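Local coordinates for Non-structural protein 5 (Modoc virus, PDB 2WA2) that probably methylates the cap of viral RNA at guanine N7 and ribose 2'-O, with S-adenosylmethionine as methyl donor, at residues Pro15-Ile20 with Gln249-Met254; Val80-Thr85 with Ser97-Ser102; Val165-Thr170 with Cys199-Ala204; Asn175-Trp180 with Met206-Arg211; Ile217-Ser222 with Glu228-Ser233. The protein carries 4 engineered substitutions. All blocks are in the same frame, centred on the assembly; numbering follows the deposited sequence.

Interaction 1 (Pro15-Ile20 with Gln249-Met254)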
# COMPACT_ATOMS: atom_id res chain seq x y z
N PRO A 15 -5.11 -2.34 -18.47
CA PRO A 15 -3.71 -2.07 -18.78
C PRO A 15 -3.54 -0.93 -19.79
O PRO A 15 -2.65 -0.12 -19.61
CB PRO A 15 -3.21 -3.41 -19.35
CG PRO A 15 -4.14 -4.45 -18.76
CD PRO A 15 -5.47 -3.74 -18.79
N THR A 16 -4.39 -0.88 -20.82
CA THR A 16 -4.33 0.20 -21.80
C THR A 16 -4.48 1.58 -21.13
O THR A 16 -3.60 2.42 -21.28
CB THR A 16 -5.39 0.05 -22.92
OG1 THR A 16 -5.04 -1.07 -23.73
CG2 THR A 16 -5.39 1.31 -23.83
N LEU A 17 -5.55 1.78 -20.37
CA LEU A 17 -5.85 3.06 -19.74
C LEU A 17 -4.78 3.51 -18.69
O LEU A 17 -4.39 4.68 -18.64
CB LEU A 17 -7.22 3.04 -19.09
CG LEU A 17 -8.46 3.15 -19.98
CD1 LEU A 17 -9.62 3.02 -19.07
CD2 LEU A 17 -8.52 4.51 -20.76
N GLY A 18 -4.35 2.58 -17.85
CA GLY A 18 -3.31 2.93 -16.88
C GLY A 18 -2.00 3.22 -17.57
O GLY A 18 -1.22 4.09 -17.14
N GLU A 19 -1.75 2.50 -18.67
CA GLU A 19 -0.53 2.71 -19.43
C GLU A 19 -0.54 4.05 -20.12
O GLU A 19 0.52 4.66 -20.27
CB GLU A 19 -0.30 1.61 -20.47
CG GLU A 19 0.38 0.36 -19.93
CD GLU A 19 0.29 -0.82 -20.90
OE1 GLU A 19 0.22 -0.60 -22.14
OE2 GLU A 19 0.28 -1.97 -20.40
N ILE A 20 -1.71 4.45 -20.62
CA ILE A 20 -1.88 5.80 -21.18
C ILE A 20 -1.58 6.87 -20.13
O ILE A 20 -0.77 7.79 -20.37
CB ILE A 20 -3.29 6.00 -21.77
CG1 ILE A 20 -3.49 5.11 -23.01
CG2 ILE A 20 -3.53 7.50 -22.12
CD1 ILE A 20 -5.00 5.05 -23.48
N GLN A 249 -10.43 8.61 -13.77
CA GLN A 249 -10.36 9.79 -12.92
C GLN A 249 -9.03 10.55 -13.06
O GLN A 249 -9.03 11.77 -13.18
CB GLN A 249 -10.57 9.39 -11.46
CG GLN A 249 -10.44 10.52 -10.48
CD GLN A 249 -10.16 10.00 -9.08
OE1 GLN A 249 -9.22 9.22 -8.86
NE2 GLN A 249 -10.97 10.41 -8.14
N LEU A 250 -7.92 9.82 -12.98
CA LEU A 250 -6.59 10.43 -13.07
C LEU A 250 -6.33 11.04 -14.45
O LEU A 250 -5.69 12.05 -14.54
CB LEU A 250 -5.49 9.43 -12.70
CG LEU A 250 -5.54 8.89 -11.26
CD1 LEU A 250 -4.36 7.98 -11.05
CD2 LEU A 250 -5.54 10.07 -10.25
N LEU A 251 -6.85 10.41 -15.50
CA LEU A 251 -6.74 10.97 -16.87
C LEU A 251 -7.55 12.25 -17.04
O LEU A 251 -7.04 13.22 -17.58
CB LEU A 251 -7.18 9.96 -17.92
CG LEU A 251 -6.22 8.77 -18.07
CD1 LEU A 251 -6.87 7.67 -18.93
CD2 LEU A 251 -4.92 9.25 -18.70
N LYS A 252 -8.81 12.23 -16.58
CA LYS A 252 -9.66 13.44 -16.59
C LYS A 252 -8.97 14.56 -15.83
O LYS A 252 -8.98 15.69 -16.25
CB LYS A 252 -11.04 13.15 -15.94
CG LYS A 252 -11.92 14.40 -15.76
CD LYS A 252 -13.10 14.15 -14.78
CE LYS A 252 -14.25 15.16 -15.01
NZ LYS A 252 -15.34 14.57 -15.92
N ARG A 253 -8.36 14.26 -14.69
CA ARG A 253 -7.68 15.31 -13.94
C ARG A 253 -6.50 15.92 -14.70
O ARG A 253 -6.10 17.05 -14.43
CB ARG A 253 -7.23 14.81 -12.57
CG ARG A 253 -8.39 14.65 -11.61
CD ARG A 253 -7.94 14.11 -10.27
NE ARG A 253 -9.09 13.89 -9.39
CZ ARG A 253 -8.99 13.47 -8.14
NH1 ARG A 253 -7.80 13.21 -7.60
NH2 ARG A 253 -10.08 13.32 -7.42
N MET A 254 -5.95 15.16 -15.64
CA MET A 254 -4.81 15.66 -16.40
C MET A 254 -5.31 16.53 -17.57
O MET A 254 -4.57 17.37 -18.06
CB MET A 254 -3.90 14.50 -16.84
CG MET A 254 -2.41 14.80 -16.84
SD MET A 254 -1.46 13.49 -17.65
CE MET A 254 -2.78 12.30 -17.79

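Interaction 2 (Val80-Thr85 with Ser97-Ser102). Engineered in segment 80-85: Thr85 (natural residue Ser).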
# COMPACT_ATOMS: atom_id res chain seq x y z
N VAL A 80 -9.59 -1.91 7.14
CA VAL A 80 -8.74 -2.88 7.85
C VAL A 80 -8.94 -2.79 9.35
O VAL A 80 -8.89 -1.70 9.92
CB VAL A 80 -7.21 -2.69 7.50
CG1 VAL A 80 -6.70 -1.30 7.92
CG2 VAL A 80 -6.36 -3.80 8.13
N GLU A 81 -9.15 -3.95 9.98
CA GLU A 81 -9.24 -4.03 11.43
C GLU A 81 -7.84 -4.19 12.01
O GLU A 81 -7.19 -5.21 11.84
CB GLU A 81 -10.15 -5.20 11.85
CG GLU A 81 -10.26 -5.41 13.40
CD GLU A 81 -11.01 -4.27 14.16
OE1 GLU A 81 -11.74 -3.45 13.53
OE2 GLU A 81 -10.85 -4.23 15.40
N LEU A 82 -7.37 -3.14 12.67
CA LEU A 82 -6.04 -3.14 13.26
C LEU A 82 -6.17 -3.84 14.63
O LEU A 82 -6.83 -3.33 15.52
CB LEU A 82 -5.50 -1.70 13.33
CG LEU A 82 -5.24 -1.01 11.98
CD1 LEU A 82 -4.87 0.45 12.15
CD2 LEU A 82 -4.19 -1.72 11.11
N LYS A 83 -5.57 -5.02 14.77
CA LYS A 83 -5.77 -5.80 16.01
C LYS A 83 -4.69 -6.82 16.30
O LYS A 83 -4.02 -7.34 15.39
CB LYS A 83 -7.14 -6.51 15.97
CG LYS A 83 -7.21 -7.63 14.96
CD LYS A 83 -8.45 -8.49 15.14
CE LYS A 83 -8.76 -9.24 13.87
NZ LYS A 83 -7.77 -10.32 13.56
N GLY A 84 -4.54 -7.13 17.60
CA GLY A 84 -3.62 -8.19 18.03
C GLY A 84 -2.19 -7.89 17.64
O GLY A 84 -1.71 -6.78 17.85
N THR A 85 -1.52 -8.92 17.11
CA THR A 85 -0.18 -8.83 16.55
C THR A 85 -0.25 -8.26 15.11
O THR A 85 -0.76 -8.90 14.17
CB THR A 85 0.51 -10.19 16.57
OG1 THR A 85 0.56 -10.66 17.93
CG2 THR A 85 1.97 -10.11 15.98
N SER A 97 3.33 2.05 11.74
CA SER A 97 3.55 1.29 12.97
C SER A 97 3.10 2.10 14.19
O SER A 97 2.46 1.56 15.09
CB SER A 97 5.02 0.91 13.08
OG SER A 97 5.28 -0.19 12.22
N TYR A 98 3.41 3.39 14.18
CA TYR A 98 3.01 4.32 15.24
C TYR A 98 1.51 4.54 15.19
O TYR A 98 0.86 4.68 16.23
CB TYR A 98 3.77 5.63 15.14
CG TYR A 98 5.17 5.54 15.70
CD1 TYR A 98 5.39 5.36 17.07
CD2 TYR A 98 6.28 5.61 14.86
CE1 TYR A 98 6.68 5.24 17.58
CE2 TYR A 98 7.58 5.52 15.37
CZ TYR A 98 7.76 5.33 16.72
OH TYR A 98 9.04 5.22 17.21
N TYR A 99 0.95 4.58 13.98
CA TYR A 99 -0.49 4.64 13.88
C TYR A 99 -1.13 3.39 14.49
O TYR A 99 -1.98 3.50 15.38
CB TYR A 99 -0.98 4.88 12.44
CG TYR A 99 -2.48 4.98 12.43
CD1 TYR A 99 -3.12 6.16 12.83
CD2 TYR A 99 -3.27 3.89 12.11
CE1 TYR A 99 -4.52 6.25 12.86
CE2 TYR A 99 -4.67 3.96 12.13
CZ TYR A 99 -5.28 5.14 12.52
OH TYR A 99 -6.67 5.18 12.53
N ALA A 100 -0.71 2.21 14.02
CA ALA A 100 -1.21 0.95 14.51
C ALA A 100 -1.06 0.84 16.03
O ALA A 100 -1.97 0.40 16.69
CB ALA A 100 -0.50 -0.22 13.82
N ALA A 101 0.10 1.24 16.55
CA ALA A 101 0.41 1.10 17.98
C ALA A 101 -0.50 1.95 18.90
O ALA A 101 -0.63 1.67 20.12
CB ALA A 101 1.88 1.41 18.25
N SER A 102 -1.12 2.98 18.33
CA SER A 102 -2.06 3.81 19.07
C SER A 102 -3.52 3.31 19.06
O SER A 102 -4.37 3.89 19.74
CB SER A 102 -1.98 5.26 18.59
OG SER A 102 -2.53 5.37 17.28

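Interaction 3 (Val165-Thr170 with Cys199-Ala204)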
# COMPACT_ATOMS: atom_id res chain seq x y z
N VAL A 165 8.57 -2.08 -14.63
CA VAL A 165 9.34 -2.18 -13.39
C VAL A 165 8.40 -2.17 -12.17
O VAL A 165 8.56 -2.95 -11.23
CB VAL A 165 10.40 -1.03 -13.25
CG1 VAL A 165 11.05 -1.04 -11.87
CG2 VAL A 165 11.45 -1.13 -14.35
N GLU A 166 7.45 -1.24 -12.17
CA GLU A 166 6.45 -1.16 -11.10
C GLU A 166 5.60 -2.44 -11.01
O GLU A 166 5.33 -2.91 -9.89
CB GLU A 166 5.56 0.06 -11.26
CG GLU A 166 6.30 1.39 -11.11
CD GLU A 166 5.38 2.60 -11.22
OE1 GLU A 166 4.44 2.55 -12.04
OE2 GLU A 166 5.59 3.57 -10.50
N ALA A 167 5.14 -2.95 -12.16
CA ALA A 167 4.42 -4.27 -12.20
C ALA A 167 5.24 -5.39 -11.55
O ALA A 167 4.72 -6.15 -10.73
CB ALA A 167 4.05 -4.65 -13.63
N SER A 168 6.52 -5.48 -11.89
CA SER A 168 7.36 -6.56 -11.34
C SER A 168 7.50 -6.46 -9.83
O SER A 168 7.38 -7.46 -9.12
CB SER A 168 8.77 -6.52 -11.99
OG SER A 168 8.65 -7.04 -13.29
N ARG A 169 7.74 -5.24 -9.33
CA ARG A 169 7.85 -5.05 -7.89
C ARG A 169 6.53 -5.32 -7.18
O ARG A 169 6.51 -5.87 -6.08
CB ARG A 169 8.29 -3.63 -7.55
CG ARG A 169 9.61 -3.26 -8.16
CD ARG A 169 9.86 -1.82 -7.94
NE ARG A 169 11.18 -1.46 -8.44
CZ ARG A 169 11.68 -0.23 -8.44
NH1 ARG A 169 11.00 0.80 -7.93
NH2 ARG A 169 12.90 -0.05 -8.94
N THR A 170 5.43 -4.92 -7.82
CA THR A 170 4.09 -5.15 -7.27
C THR A 170 3.82 -6.65 -7.14
O THR A 170 3.36 -7.10 -6.10
CB THR A 170 3.02 -4.47 -8.13
OG1 THR A 170 3.26 -3.05 -8.11
CG2 THR A 170 1.59 -4.72 -7.53
N CYS A 199 -1.88 -6.14 -16.37
CA CYS A 199 -2.67 -7.36 -16.46
C CYS A 199 -2.21 -8.45 -15.49
O CYS A 199 -3.06 -9.05 -14.84
CB CYS A 199 -2.76 -7.91 -17.89
SG CYS A 199 -3.87 -9.38 -17.91
N ASP A 200 -0.90 -8.71 -15.39
CA ASP A 200 -0.42 -9.74 -14.45
C ASP A 200 -0.79 -9.43 -13.00
O ASP A 200 -1.14 -10.33 -12.22
CB ASP A 200 1.09 -10.01 -14.57
CG ASP A 200 1.95 -8.76 -14.51
OD1 ASP A 200 1.44 -7.66 -14.17
OD2 ASP A 200 3.17 -8.89 -14.81
N VAL A 201 -0.73 -8.15 -12.65
CA VAL A 201 -1.08 -7.74 -11.32
C VAL A 201 -2.58 -7.93 -11.09
O VAL A 201 -2.97 -8.41 -10.03
CB VAL A 201 -0.69 -6.26 -11.01
CG1 VAL A 201 -1.26 -5.85 -9.62
CG2 VAL A 201 0.85 -6.11 -11.02
N LEU A 202 -3.40 -7.53 -12.05
CA LEU A 202 -4.86 -7.70 -11.91
C LEU A 202 -5.23 -9.15 -11.67
O LEU A 202 -6.00 -9.47 -10.74
CB LEU A 202 -5.61 -7.12 -13.13
CG LEU A 202 -5.82 -5.62 -13.24
CD1 LEU A 202 -6.26 -5.26 -14.68
CD2 LEU A 202 -6.82 -5.13 -12.22
N GLU A 203 -4.65 -10.05 -12.46
CA GLU A 203 -4.88 -11.50 -12.27
C GLU A 203 -4.39 -12.01 -10.91
O GLU A 203 -5.08 -12.82 -10.26
CB GLU A 203 -4.29 -12.30 -13.41
CG GLU A 203 -5.03 -11.99 -14.69
CD GLU A 203 -4.69 -12.91 -15.84
OE1 GLU A 203 -3.58 -13.51 -15.84
OE2 GLU A 203 -5.54 -13.00 -16.76
N ALA A 204 -3.23 -11.53 -10.48
CA ALA A 204 -2.73 -11.80 -9.13
C ALA A 204 -3.69 -11.33 -8.04
O ALA A 204 -3.92 -12.06 -7.10
CB ALA A 204 -1.34 -11.19 -8.94

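Interaction 4 (Asn175-Trp180 with Met206-Arg211). Engineered in segment 206-211: Ala210 (natural residue Arg).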
# COMPACT_ATOMS: atom_id res chain seq x y z
N ASN A 175 3.04 -11.72 -4.11
CA ASN A 175 3.50 -13.08 -3.86
C ASN A 175 3.96 -13.28 -2.39
O ASN A 175 3.61 -14.28 -1.73
CB ASN A 175 4.56 -13.50 -4.88
CG ASN A 175 4.96 -14.95 -4.74
OD1 ASN A 175 6.09 -15.24 -4.35
ND2 ASN A 175 4.01 -15.87 -4.98
N VAL A 176 4.70 -12.31 -1.86
CA VAL A 176 5.14 -12.36 -0.47
C VAL A 176 3.94 -12.30 0.49
O VAL A 176 3.79 -13.13 1.41
CB VAL A 176 6.15 -11.23 -0.17
CG1 VAL A 176 6.44 -11.14 1.31
CG2 VAL A 176 7.42 -11.45 -1.01
N ILE A 177 3.08 -11.31 0.28
CA ILE A 177 1.89 -11.14 1.11
C ILE A 177 1.00 -12.39 1.07
O ILE A 177 0.48 -12.79 2.11
CB ILE A 177 1.09 -9.86 0.71
CG1 ILE A 177 1.89 -8.60 1.06
CG2 ILE A 177 -0.36 -9.86 1.32
CD1 ILE A 177 2.38 -8.46 2.51
N SER A 178 0.84 -13.02 -0.09
CA SER A 178 0.03 -14.26 -0.18
C SER A 178 0.50 -15.34 0.81
O SER A 178 -0.32 -16.03 1.40
CB SER A 178 -0.03 -14.80 -1.61
OG SER A 178 -0.82 -13.90 -2.39
N ARG A 179 1.82 -15.44 1.01
CA ARG A 179 2.37 -16.39 1.98
C ARG A 179 1.95 -16.04 3.40
O ARG A 179 1.60 -16.93 4.21
CB ARG A 179 3.90 -16.45 1.87
CG ARG A 179 4.38 -17.06 0.58
CD ARG A 179 5.87 -16.85 0.42
NE ARG A 179 6.28 -17.16 -0.95
CZ ARG A 179 7.20 -16.48 -1.62
NH1 ARG A 179 7.81 -15.43 -1.07
NH2 ARG A 179 7.48 -16.85 -2.87
N TRP A 180 1.97 -14.76 3.72
CA TRP A 180 1.51 -14.31 5.03
C TRP A 180 0.02 -14.61 5.25
O TRP A 180 -0.37 -15.07 6.33
CB TRP A 180 1.79 -12.83 5.22
CG TRP A 180 3.28 -12.55 5.48
CD1 TRP A 180 4.29 -12.45 4.56
CD2 TRP A 180 3.88 -12.37 6.76
NE1 TRP A 180 5.50 -12.20 5.21
CE2 TRP A 180 5.27 -12.14 6.56
CE3 TRP A 180 3.37 -12.38 8.06
CZ2 TRP A 180 6.16 -11.91 7.62
CZ3 TRP A 180 4.26 -12.15 9.12
CH2 TRP A 180 5.63 -11.93 8.89
N MET A 206 -6.99 -10.74 -8.33
CA MET A 206 -8.24 -11.52 -8.39
C MET A 206 -8.03 -12.85 -7.68
O MET A 206 -8.93 -13.35 -6.99
CB MET A 206 -8.70 -11.77 -9.84
CG MET A 206 -9.16 -10.52 -10.65
SD MET A 206 -10.45 -9.54 -9.82
CE MET A 206 -11.93 -10.53 -10.20
N LYS A 207 -6.84 -13.44 -7.86
CA LYS A 207 -6.51 -14.72 -7.19
C LYS A 207 -6.44 -14.54 -5.68
O LYS A 207 -6.96 -15.35 -4.94
CB LYS A 207 -5.21 -15.34 -7.72
CG LYS A 207 -4.65 -16.49 -6.85
CD LYS A 207 -3.34 -17.07 -7.48
CE LYS A 207 -2.90 -18.35 -6.76
NZ LYS A 207 -1.74 -19.02 -7.50
N MET A 208 -5.80 -13.47 -5.22
CA MET A 208 -5.77 -13.16 -3.78
C MET A 208 -7.16 -12.93 -3.22
O MET A 208 -7.49 -13.40 -2.14
CB MET A 208 -4.90 -11.92 -3.51
CG MET A 208 -3.44 -12.30 -3.71
SD MET A 208 -2.34 -10.89 -3.62
CE MET A 208 -2.05 -10.74 -1.86
N GLN A 209 -7.98 -12.22 -3.98
CA GLN A 209 -9.34 -11.95 -3.55
C GLN A 209 -10.16 -13.27 -3.46
O GLN A 209 -10.99 -13.43 -2.55
CB GLN A 209 -10.02 -10.96 -4.51
CG GLN A 209 -11.45 -10.61 -4.08
CD GLN A 209 -12.14 -9.74 -5.12
OE1 GLN A 209 -12.19 -10.08 -6.30
NE2 GLN A 209 -12.63 -8.60 -4.68
N ALA A 210 -9.96 -14.17 -4.44
CA ALA A 210 -10.57 -15.53 -4.48
C ALA A 210 -10.16 -16.35 -3.26
O ALA A 210 -10.97 -17.10 -2.70
CB ALA A 210 -10.18 -16.28 -5.73
N ARG A 211 -8.90 -16.21 -2.85
CA ARG A 211 -8.36 -17.00 -1.74
C ARG A 211 -8.66 -16.42 -0.37
O ARG A 211 -8.92 -17.15 0.60
CB ARG A 211 -6.83 -17.16 -1.92
CG ARG A 211 -6.39 -17.94 -3.18
CD ARG A 211 -4.84 -17.93 -3.31
NE ARG A 211 -4.26 -18.64 -2.18
CZ ARG A 211 -2.96 -18.64 -1.88
NH1 ARG A 211 -2.10 -17.94 -2.61
NH2 ARG A 211 -2.54 -19.35 -0.83
O HOH W 1 -2.25 -15.62 -4.16

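Interaction 5 (Ile217-Ser222 with Glu228-Ser233)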
# COMPACT_ATOMS: atom_id res chain seq x y z
N ILE A 217 -8.89 -0.59 -3.05
CA ILE A 217 -9.43 0.76 -2.89
C ILE A 217 -8.40 1.85 -3.19
O ILE A 217 -7.19 1.64 -3.03
CB ILE A 217 -10.07 0.99 -1.48
CG1 ILE A 217 -8.99 0.85 -0.38
CG2 ILE A 217 -11.28 0.03 -1.27
CD1 ILE A 217 -9.42 1.22 1.05
N ARG A 218 -8.91 3.00 -3.63
CA ARG A 218 -8.09 4.19 -3.86
C ARG A 218 -8.30 5.15 -2.69
O ARG A 218 -9.42 5.55 -2.40
CB ARG A 218 -8.50 4.85 -5.19
CG ARG A 218 -7.92 6.24 -5.41
CD ARG A 218 -6.42 6.09 -5.77
NE ARG A 218 -5.85 7.36 -6.20
CZ ARG A 218 -4.63 7.52 -6.69
NH1 ARG A 218 -3.79 6.48 -6.75
NH2 ARG A 218 -4.26 8.72 -7.09
N VAL A 219 -7.21 5.54 -2.03
CA VAL A 219 -7.28 6.56 -0.99
C VAL A 219 -7.22 7.93 -1.70
O VAL A 219 -6.31 8.18 -2.49
CB VAL A 219 -6.11 6.38 -0.00
CG1 VAL A 219 -6.25 7.32 1.16
CG2 VAL A 219 -6.07 4.91 0.48
N PRO A 220 -8.21 8.80 -1.47
CA PRO A 220 -8.27 10.11 -2.14
C PRO A 220 -7.15 11.06 -1.75
O PRO A 220 -6.93 12.07 -2.44
CB PRO A 220 -9.65 10.67 -1.71
CG PRO A 220 -10.00 9.93 -0.48
CD PRO A 220 -9.40 8.55 -0.63
N LEU A 221 -6.47 10.75 -0.65
CA LEU A 221 -5.23 11.42 -0.25
C LEU A 221 -4.02 11.07 -1.12
O LEU A 221 -3.02 11.79 -1.10
CB LEU A 221 -4.90 11.07 1.20
CG LEU A 221 -5.86 11.60 2.27
CD1 LEU A 221 -5.65 10.87 3.57
CD2 LEU A 221 -5.55 13.03 2.51
N SER A 222 -4.08 9.96 -1.86
CA SER A 222 -2.96 9.65 -2.78
C SER A 222 -2.86 10.73 -3.84
O SER A 222 -3.88 11.20 -4.35
CB SER A 222 -3.16 8.31 -3.47
OG SER A 222 -3.05 7.24 -2.55
N GLU A 228 -1.24 4.22 -7.13
CA GLU A 228 -1.28 3.27 -5.97
C GLU A 228 -2.70 3.04 -5.48
O GLU A 228 -3.51 3.96 -5.37
CB GLU A 228 -0.41 3.73 -4.78
CG GLU A 228 -0.98 4.98 -4.10
CD GLU A 228 -0.01 5.66 -3.15
OE1 GLU A 228 1.17 5.27 -3.14
OE2 GLU A 228 -0.43 6.60 -2.43
N MET A 229 -3.00 1.78 -5.25
CA MET A 229 -4.26 1.41 -4.58
C MET A 229 -3.94 0.41 -3.46
O MET A 229 -2.80 -0.09 -3.34
CB MET A 229 -5.25 0.86 -5.61
CG MET A 229 -5.67 1.94 -6.61
SD MET A 229 -6.68 1.31 -7.97
CE MET A 229 -8.22 0.87 -7.10
N TYR A 230 -4.92 0.14 -2.59
CA TYR A 230 -4.65 -0.65 -1.39
C TYR A 230 -5.52 -1.88 -1.35
O TYR A 230 -6.74 -1.79 -1.44
CB TYR A 230 -4.77 0.18 -0.13
CG TYR A 230 -3.57 1.10 -0.00
CD1 TYR A 230 -2.43 0.68 0.69
CD2 TYR A 230 -3.56 2.35 -0.62
CE1 TYR A 230 -1.31 1.50 0.80
CE2 TYR A 230 -2.42 3.18 -0.54
CZ TYR A 230 -1.30 2.73 0.17
OH TYR A 230 -0.16 3.52 0.24
N PHE A 231 -4.88 -3.04 -1.25
CA PHE A 231 -5.61 -4.30 -1.20
C PHE A 231 -5.91 -4.51 0.28
O PHE A 231 -4.99 -4.67 1.09
CB PHE A 231 -4.78 -5.45 -1.80
CG PHE A 231 -5.44 -6.81 -1.71
CD1 PHE A 231 -6.65 -7.06 -2.37
CD2 PHE A 231 -4.84 -7.85 -0.99
CE1 PHE A 231 -7.27 -8.33 -2.30
CE2 PHE A 231 -5.45 -9.13 -0.91
CZ PHE A 231 -6.67 -9.37 -1.55
N VAL A 232 -7.22 -4.52 0.60
CA VAL A 232 -7.66 -4.44 1.99
C VAL A 232 -8.68 -5.56 2.34
O VAL A 232 -9.43 -6.03 1.47
CB VAL A 232 -8.24 -3.02 2.34
CG1 VAL A 232 -7.20 -1.86 2.19
CG2 VAL A 232 -9.49 -2.71 1.48
N SER A 233 -8.68 -5.99 3.59
CA SER A 233 -9.55 -7.07 4.03
C SER A 233 -10.98 -6.59 4.32
O SER A 233 -11.90 -7.39 4.21
CB SER A 233 -8.98 -7.75 5.29
OG SER A 233 -8.59 -6.79 6.23
O HOH W 2 -4.52 5.01 -2.87

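Interaction 1 (Pro15-Ile20 with Gln249-Met254)
Leu251 reaches across from Gln249-Met254 and meets Leu17 with one methyl and Ile20 with the other, a worked example of how a branched side chain can bridge two positions one turn apart on a neighbouring helix. Leu251 CD1 lies 4.0 Å from Leu17 CD2. The same methyl is 3.9 Å from the carbonyl oxygen Leu17 O, so it packs against backbone as well as side chain. On the other branch, Leu251 CD2 is 4.1 Å from Ile20 CG2. Both pairs of side chains cross at about a right angle, and they meet through methyl groups. For Ile20, the first torsion (chi1 -67°) turns CG2 opposite the backbone N and presents this short branch to Leu251. The backbones stay well apart, with Ile20 CA and Leu251 CA separated by 8.3 Å. Helix 239-254 follows strand 229-232 of the methyltransferase's central sheet, and the N-terminal helix 14-27 packs against it, so the two ends of the modelled chain meet at the surface. No hydrogen bond spans the segments. Trp21 and Lys24 add further contacts to Leu251, continuing its seat along the N-terminal helix, while Leu17 also rests against Thr244, Ser247 and Arg248 on the preceding turns of helix 239-254.

Interaction 2 (Val80-Thr85 with Ser97-Ser102)
In the Rossmann-like fold of the methyltransferase, Leu82 packs on Tyr99 of helix 95-101, joining the loop before strand 86-89 to the helix that follows this strand. The approach is made by Leu82 CD1, which comes to the ring edge of Tyr99 near its plane, 3.5 Å from Tyr99 CE2. The two side chains cross at about a right angle. With CG swung opposite the backbone N (chi1 -178°), Tyr99 extends from the flank of its helix and turns the CD2-CE2 edge of its ring to Leu82. Ala100 borders the same methyl, its CA 4.4 Å from Leu82 CD1. Beyond the contact, Val106 of the adjacent strand also touches Leu82, and Tyr99 OH hydrogen-bonds to Asp75 OD2 on helix 66-76, which ties down the polar end of the ring. The Tyr99 side chain lies about 8 Å from the bound S-adenosylmethionine. At the helix end, Tyr99 O accepts two bonds from one residue: Ser102 N at 3.1 Å and Ser102 OG at 2.7 Å.

Interaction 3 (Val165-Thr170 with Cys199-Ala204)
Thr170 and Val201 make the closest apolar contact between the two segments. The methyl Thr170 CG2 is 3.7 Å from Val201 CG1 and 3.8 Å from Val201 CG2, so it faces both prongs of the valine, and the side chains cross at about a right angle. One turn earlier, Val201 CG2 lies 3.9 Å from Ala167 O, while Ala167 CB is a looser neighbour of this methyl. Asp200 borders Ala167 at the exposed margin, though the place of its carboxylate is less certain.

No hydrogen bond crosses the pair; those of Thr170 stay on its own side. Thr170 OG1 donates to Glu166 O over 2.7 Å, from above the carbonyl plane, while Thr170 N reaches the same oxygen from the opposite face. Thr170 OG1 also accepts a hydrogen bond from Asn195 N in the loop after strand 188-193. Chi1 of -62° places the hydroxyl on the backbone N side and sends the methyl toward Val201, dividing polar from apolar work.

The axes of the two segments approach to 9.5 Å at 23°. Helix 163-183 makes the beta-alpha-beta crossover from strand 151-154 to strand 188-193, helix 199-212 follows the latter, and Val193 on that strand touches both Thr170 and Val201.

Interaction 4 (Asn175-Trp180 with Met206-Arg211)
Met208 is the first residue of Met206-Arg211 to touch the partner helix, and it does so along much of its side chain. Its CG lies 3.3 Å from Ser178 OG, and a bend at chi3 (85°) then carries CE to 3.7 Å from Ile177 CG2. The hydroxyl of Ser178 is thus flanked by the thioether chain, although its hydrogen bond within its own helix goes to Leu174 O. One turn later comes Arg211. Ser178 CB lies obliquely to the guanidinium, 3.9 Å from Arg211 NH1. A water joins the polar groups: Arg211 NH1 donates to it at 2.8 Å, and it also bonds to Ser178 OG at 2.9 Å. Arg211 has a further partner: NH2 forms a salt bridge to Glu182 OE1, which helps fix the guanidinium. The short helix axes run almost parallel, 6° apart in direction and 11.2 Å at closest approach. Ile177 also touches Leu89, Val152 and Cys154 on strands of the central sheet, as expected for side-by-side helices on one face of a Rossmann-like fold.

Interaction 5 (Ile217-Ser222 with Glu228-Ser233)
Ile217 presses CG1 and CD1 against the forked end of Val232, its chi1 of 63° setting CG1 between the backbone N and the carbonyl carbon; Ile217 CD1 lies 4.0 Å from Val232 CG2. Met229 curls its CE over the Ile217-Arg218 peptide, and Val219 settles obliquely by the Tyr230 ring, with Val219 CG2 3.8 Å from Tyr230 CD2. Ser222 CB sits over the centre of the Arg218 guanidinium, 3.6 Å above its plane. Ile217 and Tyr230 form an antiparallel hydrogen-bonded pair, joining the edge strand 215-217 to strand 229-232, and Val219-Ser222 makes a type I turn. Arg218 NH1 donates to Glu228 O at 2.9 Å and also to Thr226 O, while one water links Val219 N, Ser222 OG and Glu228 O. Ser222 OG donates to the anti lone pair of Glu228 OE2 at 2.7 Å. Glu228 bridges to Lys70 and Lys192, and Tyr230 OH bonds to Asp155. This is consistent with the Lys-Asp-Lys-Glu tetrad of RNA 2'-O-methyltransferases, with Ser222 and Tyr230 as hydrogen-bonded second-shell neighbours.

Overall arrangement
Interaction 1 pairs the two ends of the modelled chain and encloses all the others in sequence. Interaction 2 comes next, then interactions 3 and 4, whose segments alternate on helices 163-183 and 199-212, with centres about 13 Å apart; interaction 5 follows at the sheet edge. Interactions 1 and 2 lie on opposite sides of the chain's centre, about 33 Å between centres. Interaction 5 touches interaction 1 through Arg218 and Leu250, interaction 2 through Ser233 and Val80, and interaction 4 through Phe231 and Met208; interaction 1 also meets interaction 3 through Pro15 and Cys199. Interactions 2 to 5 pack helices and loops on the sheet bearing the S-adenosylmethionine pocket; interaction 1 closes the outer side.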